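Local structure of glutathione peroxidase (Trypanosoma cruzi, 3E0U) at residues K3-E7 against L20-K24. The protein probably reduces hydroperoxides as a thioredoxin-fold enzyme of the glutathione peroxidase family. Sequence-based numbering, arbitrary orientation.
Sequences KSIYE and LSQHK
Two short 3-10 turns ahead of the first core strand of this thioredoxin fold meet through one aromatic ring: Y6, in the turn 5-7, lies against the turn 21-23 and its flanking residues L20 and K24. The contact is ring-centred, since Y6 touches all four of L20, S21, H23 and K24, while the CA atoms of Y6 and S21 stay 5.9 Å apart. CG of Y6 stands anti to its own carbonyl carbon (chi1 -63°), which carries the phenol across to the second turn. K24 supplies a CH-pi contact over one face, its CB lying 4.0 Å from the ring centroid and 20° off the ring normal. The lysine chain bends at chi2 (92°), and its CD comes within 3.6 Å of Y6 CD2; the two side chains cross at a slant. On the opposite face CG1 of the preceding residue I5 sits 3.6 Å above the ring plane, over its centre, whereas K24 CB is offset toward the rim. At the edge, near the ring plane, L20 O approaches Y6 CE1 to 3.1 Å; the same oxygen accepts the H23 N hydrogen bond. Y6 OH lies 2.8 Å from H23 O. L20 CD2 comes to 3.3 Å from the backbone oxygen I5 O. Toward the core, I5 rests on L28 and I30 of strand 28-33 and on L108 of helix 107-115, while L20 and H23 pack on L62 of the outer strand 60-65.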
loop_
_atom_site.group_PDB
_atom_site.type_symbol
_atom_site.label_atom_id
_atom_site.label_comp_id
_atom_site.label_asym_id
_atom_site.label_seq_id
_atom_site.Cartn_x
_atom_site.Cartn_y
_atom_site.Cartn_z
ATOM N N LYS A 3 -15.237 10.184 1.853
ATOM C CA LYS A 3 -14.477 9.066 2.491
ATOM C C LYS A 3 -13.111 8.913 1.893
ATOM O O LYS A 3 -12.974 8.760 0.695
ATOM C CB LYS A 3 -15.205 7.729 2.387
ATOM C CG LYS A 3 -15.984 7.366 3.644
ATOM C CD LYS A 3 -16.674 6.022 3.478
ATOM C CE LYS A 3 -17.729 5.839 4.558
ATOM N NZ LYS A 3 -18.342 4.485 4.523
ATOM N N SER A 4 -12.105 8.847 2.745
ATOM C CA SER A 4 -10.756 8.734 2.261
ATOM C C SER A 4 -9.938 7.999 3.314
ATOM O O SER A 4 -10.402 7.776 4.438
ATOM C CB SER A 4 -10.178 10.133 1.999
ATOM O OG SER A 4 -10.307 10.976 3.159
ATOM N N ILE A 5 -8.711 7.655 2.941
ATOM C CA ILE A 5 -7.825 6.986 3.803
ATOM C C ILE A 5 -7.451 7.883 4.985
ATOM O O ILE A 5 -6.852 7.430 5.951
ATOM C CB ILE A 5 -6.490 6.589 3.061
ATOM C CG1 ILE A 5 -5.627 7.799 2.731
ATOM C CG2 ILE A 5 -6.688 5.643 1.857
ATOM C CD1 ILE A 5 -4.287 7.334 2.197
ATOM N N TYR A 6 -7.674 9.187 4.837
ATOM C CA TYR A 6 -7.245 10.161 5.833
ATOM C C TYR A 6 -8.171 10.285 7.044
ATOM O O TYR A 6 -7.859 11.014 8.040
ATOM C CB TYR A 6 -7.024 11.522 5.163
ATOM C CG TYR A 6 -5.924 11.446 4.148
ATOM C CD1 TYR A 6 -4.673 11.058 4.518
ATOM C CD2 TYR A 6 -6.192 11.632 2.802
ATOM C CE1 TYR A 6 -3.669 10.961 3.576
ATOM C CE2 TYR A 6 -5.211 11.518 1.848
ATOM C CZ TYR A 6 -3.955 11.191 2.229
ATOM O OH TYR A 6 -2.966 11.173 1.271
ATOM N N GLU A 7 -9.224 9.471 7.009
ATOM C CA GLU A 7 -10.133 9.351 8.123
ATOM C C GLU A 7 -9.684 8.168 8.994
ATOM O O GLU A 7 -10.425 7.772 9.879
ATOM C CB GLU A 7 -11.553 9.124 7.646
ATOM C CG GLU A 7 -12.156 10.257 6.839
ATOM C CD GLU A 7 -13.542 9.939 6.400
ATOM O OE1 GLU A 7 -13.829 8.802 5.998
ATOM O OE2 GLU A 7 -14.376 10.818 6.444
ATOM N N LEU A 20 -0.255 10.413 8.446
ATOM C CA LEU A 20 -0.768 10.023 7.181
ATOM C C LEU A 20 -1.140 11.199 6.262
ATOM O O LEU A 20 -0.946 11.145 5.031
ATOM C CB LEU A 20 -1.969 9.087 7.406
ATOM C CG LEU A 20 -2.478 8.224 6.251
ATOM C CD1 LEU A 20 -1.348 7.424 5.611
ATOM C CD2 LEU A 20 -3.652 7.310 6.685
ATOM N N SER A 21 -1.703 12.238 6.865
ATOM C CA SER A 21 -2.260 13.387 6.142
ATOM C C SER A 21 -1.225 14.250 5.430
ATOM O O SER A 21 -1.602 15.108 4.621
ATOM C CB SER A 21 -3.153 14.263 7.064
ATOM O OG SER A 21 -4.252 13.494 7.567
ATOM N N GLN A 22 0.067 14.044 5.731
ATOM C CA GLN A 22 1.126 14.752 4.975
ATOM C C GLN A 22 1.069 14.351 3.464
ATOM O O GLN A 22 1.531 15.068 2.600
ATOM C CB GLN A 22 2.528 14.473 5.553
ATOM C CG GLN A 22 3.049 13.014 5.322
ATOM C CD GLN A 22 4.498 12.812 5.819
ATOM O OE1 GLN A 22 5.424 13.481 5.342
ATOM N NE2 GLN A 22 4.683 11.937 6.812
ATOM N N HIS A 23 0.473 13.209 3.155
ATOM C CA HIS A 23 0.410 12.734 1.766
ATOM C C HIS A 23 -0.843 13.180 1.037
ATOM O O HIS A 23 -1.074 12.753 -0.096
ATOM C CB HIS A 23 0.494 11.185 1.753
ATOM C CG HIS A 23 1.756 10.666 2.358
ATOM N ND1 HIS A 23 1.762 9.874 3.490
ATOM C CD2 HIS A 23 3.048 11.004 2.126
ATOM C CE1 HIS A 23 3.009 9.729 3.916
ATOM N NE2 HIS A 23 3.808 10.377 3.081
ATOM N N LYS A 24 -1.688 13.970 1.718
ATOM C CA LYS A 24 -2.965 14.438 1.161
ATOM C C LYS A 24 -2.768 15.420 -0.010
ATOM O O LYS A 24 -1.984 16.356 0.077
ATOM C CB LYS A 24 -3.836 15.035 2.268
ATOM C CG LYS A 24 -5.046 15.848 1.815
ATOM C CD LYS A 24 -6.358 15.028 1.691
ATOM C CE LYS A 24 -7.604 15.942 1.433
ATOM N NZ LYS A 24 -8.898 15.173 1.258
#